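Side-chain contacts in dipicolinate synthase subunit A (Bacillus halodurans, PDB 3D4O), which probably serves as the oxidoreductase subunit of the enzyme that makes dipicolinic acid, working with a nicotinamide dinucleotide cofactor: residues M49-E53 with V54-T58; I142-A145 with I146-T149; L191-I194 with A195-M199. One frame throughout, in Å; residues are numbered along the deposited sequence.

Overall arrangement
The chain folds into two Rossmann-like halves, each built on a six-stranded parallel sheet of order 3-2-1-4-5-6. Contact 1 lies on the surface of the N-terminal half, just after strand 46-49. Contacts 2 and 3 belong to the other half: contact 2 is the buried C-terminal end of helix 127-148, at the interface with the second subunit, and contact 3 closes helix 188-196. Contact 1 is about 42 Å from contact 2 and 51 Å from contact 3, and contacts 2 and 3 are 25 Å apart, all centre to centre. In contact 3, Ile194 and Arg193 pack on Leu163 of the glycine-rich loop, which probably binds the dinucleotide; the side chain of Ile194 comes near its glycines without touching them.

Contact 1. Residues M49-E53 with V54-T58; sequences MRIDE and VDWNT
Glu53 OE2 is held twice by Arg50, while Glu53 CB rests 3.5 Å from Val54 N. Arg50 N donates a nearly straight bond (165°) to this oxygen, 2.9 Å away, and the guanidinium turns one face to it, OE2 lying toward the rim, where the attraction is one of charge alone. The site is the loop that leaves strand 46-49 of the N-terminal Rossmann-like sheet, running through two short 3-10 segments toward strand 61-63. Glu53 N returns a bond to Arg50 O at 2.8 Å, tying the two residues together at backbone and side chain. Asp52 is gripped side-on: NE of Arg50 faces OD1 and NH2 faces OD2, each oxygen offering its syn lone pair, with both oxygens tilted out of the guanidinium plane. This should limit rotation of the guanidinium between the two acids.

Ile51 O takes a weak hydrogen bond from Val54 N (3.4 Å). Val54 CG2 comes within 3.4 Å of Ile51 O, while Trp56 brings its six-membered ring up obliquely, CZ2 3.8 Å from the same oxygen. That ring atom also meets the side chain of Ile51: with CG1 anti to the backbone N (chi1 -151°), Ile51 passes across the indole at a slant. Val54 CG1 sits over the centre of the Trp56 ring, so the valine spans both parts of the turn, one methyl on the indole face and the other at the carbonyl. Val34 of strand 30-34 packs on Val54 and Ile51, and Met90 of helix 88-92 on Ile51 and Trp56. On the sheet side, selenomethionine Met49 sets CG between its backbone N and carbonyl carbon (chi1 68°), and the extended next torsion then carries SE to 4.1 Å from Val54 CG2.

Contact 2. Residues I142-A145 with I146-T149; sequences IMMA and IQHT
Met144 and His148, one helical turn apart, lie side by side at the C-terminal end of helix 127-148. The selenomethionine bends at chi2 (-130°) and chi3, which carries its CE to 3.9 Å from His148 NE2 and 3.6 Å from Gln147 OE1. Met144 O meets the imidazole at its edge and in its plane, 3.2 Å from His148 CD2, and also accepts the backbone bond of His148 N (3.0 Å). Gln147 runs out extended beside Met143, its NE2 3.8 Å from Met143 CG, while Ile146 follows Ile142 in the same direction with CD1 3.8 Å from Ile142 CG2.

Beyond this shell, Leu268 of helix 268-272 and Ile241 of strand 239-242 press on Met144, and Phe174 of helix 165-176 covers Ala145 and Ile142. On the dimer face, Met143 of the second subunit packs on Ile146 and Gln147. His148 meets the Phe239 ring with planes inclined at about 45°, and its ND1 is hydrogen-bonded to Lys261 NZ. A protonated lysine there would have to donate, which probably leaves ND1 as the acceptor and favours a proton on NE2.

Contact 3. Residues L191-I194 with A195-M199; sequences LARI and AEMGM. With EDO (1,2-ethanediol), chain L.
A Schellman motif closes helix 188-196, Gly198 being the first residue to leave the helical backbone and Met199 folding back on Ile194. Met199 N donates to Ile194 O (3.0 Å), five residues back, and Gly198 N bonds to Ala195 O (2.7 Å), the second bond of the motif; the glycine turns the chain with a positive phi of 73°. Beside these bonds runs the apolar contact usual for the motif, Ile194 CG2 at 3.8 Å from Met199 CB. In the fold, the motif is the bend of a beta-alpha-beta crossover, between helix 188-196 and strand 200-203. Val183 of the preceding strand 180-185 packs on both Ile194 and Met199.

On the outer face, Arg193 and Glu196 run side by side. Arg193 leaves the helix with CG opposite its own amide nitrogen (chi1 -178°) and then kinks twice, bringing NH1 to 2.8 Å from Glu196 OE1 in a salt bridge. The oxygen lies in the guanidinium plane, yet NH1 reaches it from above the carboxylate, the two planes being 72° apart. Selenomethionine Met197 crosses the arginine almost at right angles, SE 4.0 Å from Arg193 CG. Met197 O accepts a hydrogen bond from O1 of a 1,2-ethanediol, probably from the crystallisation liquor, at 2.8 Å.

Contact 1. Residues M49-E53 with V54-T58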
HETATM    1  N   MSE C  49     -12.176  24.635  22.999  1.00 38.10           N
HETATM    2  CA  MSE C  49     -11.825  24.840  24.393  1.00 37.54           C
HETATM    3  C   MSE C  49     -11.026  23.706  24.989  1.00 38.62           C
HETATM    4  O   MSE C  49     -10.853  22.645  24.381  1.00 38.83           O
HETATM    5  CB  MSE C  49     -13.106  25.030  25.218  1.00 37.25           C
HETATM    6  CG  MSE C  49     -14.006  23.785  25.348  1.00 31.62           C
HETATM    7 SE   MSE C  49     -15.741  24.297  26.106  0.75 33.44          SE
HETATM    8  CE  MSE C  49     -16.424  25.338  24.608  1.00 37.33           C
ATOM      9  N   ARG C  50     -10.545  23.984  26.194  1.00 39.08           N
ATOM     10  CA  ARG C  50      -9.804  23.016  27.009  1.00 40.01           C
ATOM     11  C   ARG C  50     -10.838  22.207  27.772  1.00 39.17           C
ATOM     12  O   ARG C  50     -11.925  22.696  28.087  1.00 37.42           O
ATOM     13  CB  ARG C  50      -8.833  23.690  28.006  1.00 41.16           C
ATOM     14  CG  ARG C  50      -7.712  24.508  27.371  1.00 43.79           C
ATOM     15  CD  ARG C  50      -6.732  25.041  28.416  1.00 46.37           C
ATOM     16  NE  ARG C  50      -7.415  25.696  29.530  1.00 50.72           N
ATOM     17  CZ  ARG C  50      -7.930  26.918  29.476  1.00 53.41           C
ATOM     18  NH1 ARG C  50      -7.863  27.627  28.356  1.00 56.06           N
ATOM     19  NH2 ARG C  50      -8.533  27.424  30.538  1.00 55.35           N
ATOM     20  N   ILE C  51     -10.467  20.976  28.093  1.00 39.23           N
ATOM     21  CA  ILE C  51     -11.389  20.035  28.740  1.00 39.08           C
ATOM     22  C   ILE C  51     -11.875  20.602  30.062  1.00 39.31           C
ATOM     23  O   ILE C  51     -13.002  20.355  30.488  1.00 38.63           O
ATOM     24  CB  ILE C  51     -10.773  18.602  28.901  1.00 39.35           C
ATOM     25  CG1 ILE C  51     -11.900  17.563  28.875  1.00 41.33           C
ATOM     26  CG2 ILE C  51      -9.883  18.522  30.130  1.00 37.80           C
ATOM     27  CD1 ILE C  51     -11.438  16.108  28.837  1.00 42.96           C
ATOM     28  N   ASP C  52     -11.019  21.412  30.670  1.00 40.16           N
ATOM     29  CA  ASP C  52     -11.309  22.037  31.977  1.00 40.80           C
ATOM     30  C   ASP C  52     -12.259  23.224  31.843  1.00 40.74           C
ATOM     31  O   ASP C  52     -12.634  23.822  32.841  1.00 39.90           O
ATOM     32  CB  ASP C  52     -10.013  22.460  32.706  1.00 40.78           C
ATOM     33  CG  ASP C  52      -9.257  23.573  31.992  1.00 42.52           C
ATOM     34  OD1 ASP C  52      -8.308  23.248  31.249  1.00 50.66           O
ATOM     35  OD2 ASP C  52      -9.622  24.761  32.132  1.00 46.70           O
ATOM     36  N   GLU C  53     -12.640  23.557  30.613  1.00 40.15           N
ATOM     37  CA  GLU C  53     -13.544  24.711  30.375  1.00 40.68           C
ATOM     38  C   GLU C  53     -14.941  24.250  29.968  1.00 40.27           C
ATOM     39  O   GLU C  53     -15.841  25.057  29.762  1.00 40.31           O
ATOM     40  CB  GLU C  53     -13.003  25.620  29.258  1.00 41.47           C
ATOM     41  CG  GLU C  53     -11.577  26.128  29.445  1.00 42.63           C
ATOM     42  CD  GLU C  53     -11.151  27.104  28.336  1.00 44.35           C
ATOM     43  OE1 GLU C  53     -11.419  28.313  28.469  1.00 47.36           O
ATOM     44  OE2 GLU C  53     -10.501  26.682  27.359  1.00 40.06           O
ATOM     45  N   VAL C  54     -15.097  22.939  29.851  1.00 39.83           N
ATOM     46  CA  VAL C  54     -16.368  22.329  29.404  1.00 39.17           C
ATOM     47  C   VAL C  54     -17.467  22.556  30.434  1.00 38.69           C
ATOM     48  O   VAL C  54     -17.227  22.520  31.637  1.00 37.78           O
ATOM     49  CB  VAL C  54     -16.186  20.817  29.039  1.00 39.22           C
ATOM     50  CG1 VAL C  54     -17.500  20.167  28.618  1.00 39.33           C
ATOM     51  CG2 VAL C  54     -15.164  20.658  27.909  1.00 39.32           C
ATOM     52  N   ASP C  55     -18.654  22.857  29.927  1.00 39.00           N
ATOM     53  CA  ASP C  55     -19.858  23.124  30.746  1.00 39.24           C
ATOM     54  C   ASP C  55     -20.659  21.840  30.816  1.00 39.03           C
ATOM     55  O   ASP C  55     -21.711  21.693  30.177  1.00 39.24           O
ATOM     56  CB  ASP C  55     -20.682  24.248  30.106  1.00 39.46           C
ATOM     57  CG  ASP C  55     -21.980  24.532  30.844  1.00 43.49           C
ATOM     58  OD1 ASP C  55     -22.073  24.287  32.067  1.00 45.56           O
ATOM     59  OD2 ASP C  55     -22.920  25.018  30.185  1.00 50.71           O
ATOM     60  N   TRP C  56     -20.173  20.942  31.664  1.00 38.44           N
ATOM     61  CA  TRP C  56     -20.686  19.557  31.737  1.00 38.00           C
ATOM     62  C   TRP C  56     -22.167  19.397  31.995  1.00 38.37           C
ATOM     63  O   TRP C  56     -22.778  18.490  31.456  1.00 37.59           O
ATOM     64  CB  TRP C  56     -19.900  18.684  32.741  1.00 37.48           C
ATOM     65  CG  TRP C  56     -18.438  18.606  32.449  1.00 36.75           C
ATOM     66  CD1 TRP C  56     -17.429  19.270  33.100  1.00 38.32           C
ATOM     67  CD2 TRP C  56     -17.820  17.890  31.383  1.00 37.55           C
ATOM     68  NE1 TRP C  56     -16.218  18.981  32.518  1.00 36.79           N
ATOM     69  CE2 TRP C  56     -16.431  18.135  31.463  1.00 36.29           C
ATOM     70  CE3 TRP C  56     -18.302  17.048  30.374  1.00 35.76           C
ATOM     71  CZ2 TRP C  56     -15.527  17.567  30.577  1.00 36.23           C
ATOM     72  CZ3 TRP C  56     -17.398  16.485  29.498  1.00 36.92           C
ATOM     73  CH2 TRP C  56     -16.029  16.752  29.597  1.00 34.52           C
ATOM     74  N   ASN C  57     -22.740  20.269  32.814  1.00 40.38           N
ATOM     75  CA  ASN C  57     -24.166  20.116  33.190  1.00 41.17           C
ATOM     76  C   ASN C  57     -25.166  20.558  32.106  1.00 41.01           C
ATOM     77  O   ASN C  57     -26.373  20.580  32.340  1.00 41.14           O
ATOM     78  CB  ASN C  57     -24.494  20.666  34.606  1.00 42.28           C
ATOM     79  CG  ASN C  57     -24.193  22.125  34.772  1.00 45.88           C
ATOM     80  OD1 ASN C  57     -24.117  22.870  33.795  1.00 54.31           O
ATOM     81  ND2 ASN C  57     -24.024  22.557  36.025  1.00 48.30           N
ATOM     82  N   THR C  58     -24.660  20.844  30.905  1.00 40.01           N
ATOM     83  CA  THR C  58     -25.551  21.241  29.780  1.00 39.26           C
ATOM     84  C   THR C  58     -25.346  20.385  28.528  1.00 40.15           C
ATOM     85  O   THR C  58     -25.991  20.566  27.492  1.00 41.25           O
ATOM     86  CB  THR C  58     -25.396  22.736  29.417  1.00 38.80           C
ATOM     87  OG1 THR C  58     -24.049  23.009  29.008  1.00 38.45           O
ATOM     88  CG2 THR C  58     -25.751  23.612  30.614  1.00 35.68           C
TER

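Contact 2. Residues I142-A145 with I146-T149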
ATOM      1  N   ILE C 142      -3.822  -3.625   3.093  1.00 37.61           N
ATOM      2  CA  ILE C 142      -3.218  -3.933   1.802  1.00 38.23           C
ATOM      3  C   ILE C 142      -2.099  -2.945   1.529  1.00 37.10           C
ATOM      4  O   ILE C 142      -0.996  -3.321   1.131  1.00 36.64           O
ATOM      5  CB  ILE C 142      -4.287  -3.909   0.712  1.00 39.92           C
ATOM      6  CG1 ILE C 142      -5.022  -5.252   0.746  1.00 40.23           C
ATOM      7  CG2 ILE C 142      -3.723  -3.645  -0.702  1.00 46.33           C
ATOM      8  CD1 ILE C 142      -6.333  -5.182  -0.041  1.00 45.99           C
HETATM    9  N   MSE C 143      -2.391  -1.665   1.747  1.00 34.66           N
HETATM   10  CA  MSE C 143      -1.386  -0.616   1.507  1.00 33.52           C
HETATM   11  C   MSE C 143      -0.151  -0.913   2.354  1.00 31.48           C
HETATM   12  O   MSE C 143       0.967  -0.817   1.899  1.00 31.16           O
HETATM   13  CB  MSE C 143      -1.937   0.777   1.835  1.00 33.19           C
HETATM   14  CG  MSE C 143      -0.841   1.848   1.896  1.00 35.53           C
HETATM   15 SE   MSE C 143      -1.423   3.478   2.836  0.75 43.89          SE
HETATM   16  CE  MSE C 143      -1.380   2.798   4.700  1.00 40.54           C
HETATM   17  N   MSE C 144      -0.367  -1.317   3.590  1.00 33.57           N
HETATM   18  CA  MSE C 144       0.770  -1.610   4.486  1.00 33.86           C
HETATM   19  C   MSE C 144       1.603  -2.826   4.060  1.00 32.44           C
HETATM   20  O   MSE C 144       2.836  -2.851   4.188  1.00 30.80           O
HETATM   21  CB  MSE C 144       0.330  -1.911   5.915  1.00 35.45           C
HETATM   22  CG  MSE C 144      -0.706  -0.993   6.527  1.00 43.13           C
HETATM   23 SE   MSE C 144      -0.126  -0.385   8.272  0.75 58.12          SE
HETATM   24  CE  MSE C 144       1.072   0.715   7.112  1.00 21.48           C
ATOM     25  N   ALA C 145       0.904  -3.862   3.649  1.00 32.41           N
ATOM     26  CA  ALA C 145       1.549  -5.124   3.282  1.00 32.16           C
ATOM     27  C   ALA C 145       2.431  -4.878   2.063  1.00 32.32           C
ATOM     28  O   ALA C 145       3.564  -5.393   1.955  1.00 33.27           O
ATOM     29  CB  ALA C 145       0.508  -6.212   3.011  1.00 31.56           C
ATOM     30  N   ILE C 146       1.915  -4.040   1.173  1.00 31.44           N
ATOM     31  CA  ILE C 146       2.656  -3.666  -0.022  1.00 31.46           C
ATOM     32  C   ILE C 146       3.872  -2.816   0.367  1.00 32.47           C
ATOM     33  O   ILE C 146       5.010  -3.041  -0.105  1.00 32.78           O
ATOM     34  CB  ILE C 146       1.765  -2.917  -1.049  1.00 31.42           C
ATOM     35  CG1 ILE C 146       0.668  -3.864  -1.583  1.00 32.68           C
ATOM     36  CG2 ILE C 146       2.635  -2.299  -2.180  1.00 28.57           C
ATOM     37  CD1 ILE C 146      -0.363  -3.180  -2.447  1.00 31.68           C
ATOM     38  N   GLN C 147       3.643  -1.831   1.221  1.00 32.74           N
ATOM     39  CA  GLN C 147       4.728  -0.913   1.654  1.00 34.87           C
ATOM     40  C   GLN C 147       5.903  -1.554   2.343  1.00 34.90           C
ATOM     41  O   GLN C 147       7.045  -1.107   2.183  1.00 35.75           O
ATOM     42  CB  GLN C 147       4.238   0.113   2.704  1.00 35.25           C
ATOM     43  CG  GLN C 147       3.538   1.287   2.145  1.00 47.05           C
ATOM     44  CD  GLN C 147       2.986   2.274   3.161  1.00 50.55           C
ATOM     45  OE1 GLN C 147       2.926   1.995   4.354  1.00 56.34           O
ATOM     46  NE2 GLN C 147       2.543   3.435   2.665  1.00 55.30           N
ATOM     47  N   HIS C 148       5.600  -2.537   3.175  1.00 34.14           N
ATOM     48  CA  HIS C 148       6.599  -3.109   4.091  1.00 36.20           C
ATOM     49  C   HIS C 148       7.243  -4.401   3.654  1.00 37.32           C
ATOM     50  O   HIS C 148       8.028  -4.974   4.409  1.00 38.16           O
ATOM     51  CB  HIS C 148       5.997  -3.318   5.496  1.00 36.79           C
ATOM     52  CG  HIS C 148       5.702  -2.040   6.211  1.00 39.45           C
ATOM     53  ND1 HIS C 148       6.670  -1.334   6.886  1.00 44.01           N
ATOM     54  CD2 HIS C 148       4.552  -1.341   6.358  1.00 42.31           C
ATOM     55  CE1 HIS C 148       6.132  -0.248   7.412  1.00 46.25           C
ATOM     56  NE2 HIS C 148       4.850  -0.221   7.096  1.00 47.30           N
ATOM     57  N   THR C 149       6.883  -4.857   2.454  1.00 36.05           N
ATOM     58  CA  THR C 149       7.465  -6.071   1.869  1.00 33.26           C
ATOM     59  C   THR C 149       8.349  -5.731   0.671  1.00 30.94           C
ATOM     60  O   THR C 149       8.167  -4.691   0.010  1.00 33.51           O
ATOM     61  CB  THR C 149       6.395  -7.071   1.463  1.00 34.86           C
ATOM     62  OG1 THR C 149       5.538  -6.457   0.485  1.00 31.74           O
ATOM     63  CG2 THR C 149       5.582  -7.511   2.697  1.00 30.45           C
TER

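Contact 3. Residues L191-I194 with A195-M199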
ATOM      1  N   LEU C 191     -15.096 -22.204   8.679  1.00 35.66           N
ATOM      2  CA  LEU C 191     -14.086 -22.946   7.906  1.00 34.21           C
ATOM      3  C   LEU C 191     -14.717 -23.360   6.576  1.00 34.26           C
ATOM      4  O   LEU C 191     -14.072 -23.376   5.518  1.00 36.18           O
ATOM      5  CB  LEU C 191     -13.581 -24.172   8.671  1.00 32.52           C
ATOM      6  CG  LEU C 191     -12.802 -23.853   9.940  1.00 31.09           C
ATOM      7  CD1 LEU C 191     -12.635 -25.133  10.817  1.00 30.57           C
ATOM      8  CD2 LEU C 191     -11.433 -23.153   9.616  1.00 29.44           C
ATOM      9  N   ALA C 192     -16.009 -23.631   6.650  1.00 33.15           N
ATOM     10  CA  ALA C 192     -16.789 -24.000   5.462  1.00 32.58           C
ATOM     11  C   ALA C 192     -16.844 -22.807   4.528  1.00 33.97           C
ATOM     12  O   ALA C 192     -16.660 -22.937   3.322  1.00 34.17           O
ATOM     13  CB  ALA C 192     -18.190 -24.413   5.817  1.00 27.84           C
ATOM     14  N   ARG C 193     -17.106 -21.638   5.121  1.00 33.60           N
ATOM     15  CA  ARG C 193     -17.245 -20.383   4.369  1.00 32.38           C
ATOM     16  C   ARG C 193     -15.940 -20.036   3.650  1.00 33.58           C
ATOM     17  O   ARG C 193     -15.921 -19.628   2.477  1.00 32.94           O
ATOM     18  CB  ARG C 193     -17.697 -19.241   5.292  1.00 32.05           C
ATOM     19  CG  ARG C 193     -17.944 -17.851   4.638  1.00 33.85           C
ATOM     20  CD  ARG C 193     -18.866 -17.855   3.410  1.00 34.82           C
ATOM     21  NE  ARG C 193     -20.234 -18.177   3.777  1.00 35.61           N
ATOM     22  CZ  ARG C 193     -21.150 -18.570   2.920  1.00 36.00           C
ATOM     23  NH1 ARG C 193     -20.826 -18.763   1.664  1.00 33.15           N
ATOM     24  NH2 ARG C 193     -22.355 -18.866   3.349  1.00 34.00           N
ATOM     25  N   ILE C 194     -14.843 -20.182   4.369  1.00 33.58           N
ATOM     26  CA  ILE C 194     -13.511 -19.924   3.797  1.00 33.53           C
ATOM     27  C   ILE C 194     -13.304 -20.754   2.511  1.00 32.79           C
ATOM     28  O   ILE C 194     -12.778 -20.292   1.512  1.00 34.85           O
ATOM     29  CB  ILE C 194     -12.367 -20.265   4.821  1.00 32.07           C
ATOM     30  CG1 ILE C 194     -12.391 -19.294   6.012  1.00 36.13           C
ATOM     31  CG2 ILE C 194     -10.983 -20.235   4.130  1.00 32.10           C
ATOM     32  CD1 ILE C 194     -11.843 -19.872   7.353  1.00 33.91           C
ATOM     33  N   ALA C 195     -13.739 -21.989   2.574  1.00 33.53           N
ATOM     34  CA  ALA C 195     -13.609 -22.946   1.469  1.00 33.93           C
ATOM     35  C   ALA C 195     -14.472 -22.446   0.335  1.00 34.44           C
ATOM     36  O   ALA C 195     -14.038 -22.362  -0.829  1.00 32.69           O
ATOM     37  CB  ALA C 195     -14.067 -24.332   1.889  1.00 32.71           C
ATOM     38  N   GLU C 196     -15.709 -22.123   0.695  1.00 32.67           N
ATOM     39  CA  GLU C 196     -16.647 -21.586  -0.296  1.00 33.85           C
ATOM     40  C   GLU C 196     -16.103 -20.334  -0.980  1.00 35.60           C
ATOM     41  O   GLU C 196     -16.365 -20.074  -2.129  1.00 36.71           O
ATOM     42  CB  GLU C 196     -18.018 -21.296   0.318  1.00 33.29           C
ATOM     43  CG  GLU C 196     -19.022 -20.729  -0.656  1.00 31.92           C
ATOM     44  CD  GLU C 196     -18.892 -19.228  -0.823  1.00 38.32           C
ATOM     45  OE1 GLU C 196     -18.530 -18.529   0.145  1.00 34.35           O
ATOM     46  OE2 GLU C 196     -19.159 -18.743  -1.922  1.00 37.64           O
HETATM   47  N   MSE C 197     -15.326 -19.555  -0.266  1.00 35.86           N
HETATM   48  CA  MSE C 197     -14.717 -18.366  -0.856  1.00 34.79           C
HETATM   49  C   MSE C 197     -13.446 -18.687  -1.694  1.00 35.73           C
HETATM   50  O   MSE C 197     -12.789 -17.791  -2.221  1.00 34.16           O
HETATM   51  CB  MSE C 197     -14.413 -17.347   0.248  1.00 33.11           C
HETATM   52  CG  MSE C 197     -15.677 -16.830   0.916  1.00 35.33           C
HETATM   53 SE   MSE C 197     -15.344 -15.706   2.487  0.75 35.62          SE
HETATM   54  CE  MSE C 197     -14.476 -14.225   1.559  1.00 33.81           C
ATOM     55  N   GLY C 198     -13.135 -19.970  -1.830  1.00 35.75           N
ATOM     56  CA  GLY C 198     -12.001 -20.443  -2.641  1.00 35.47           C
ATOM     57  C   GLY C 198     -10.673 -20.173  -1.989  1.00 35.71           C
ATOM     58  O   GLY C 198      -9.633 -19.955  -2.630  1.00 35.95           O
HETATM   59  N   MSE C 199     -10.714 -20.140  -0.686  1.00 33.91           N
HETATM   60  CA  MSE C 199      -9.510 -19.936   0.059  1.00 34.67           C
HETATM   61  C   MSE C 199      -9.248 -21.193   0.896  1.00 33.68           C
HETATM   62  O   MSE C 199     -10.115 -22.045   1.043  1.00 32.70           O
HETATM   63  CB  MSE C 199      -9.628 -18.688   0.927  1.00 34.77           C
HETATM   64  CG  MSE C 199      -9.860 -17.429   0.101  1.00 42.42           C
HETATM   65 SE   MSE C 199     -10.034 -15.787   1.175  0.75 38.59          SE
HETATM   66  CE  MSE C 199     -11.407 -16.365   2.351  1.00 40.44           C
TER
HETATM   67  C1  EDO L 293     -12.243 -14.709  -2.348  1.00 48.43           C
HETATM   68  O1  EDO L 293     -13.597 -15.162  -2.443  1.00 42.06           O
HETATM   69  C2  EDO L 293     -11.809 -14.092  -3.680  1.00 49.00           C
HETATM   70  O2  EDO L 293     -11.533 -12.716  -3.455  1.00 44.70           O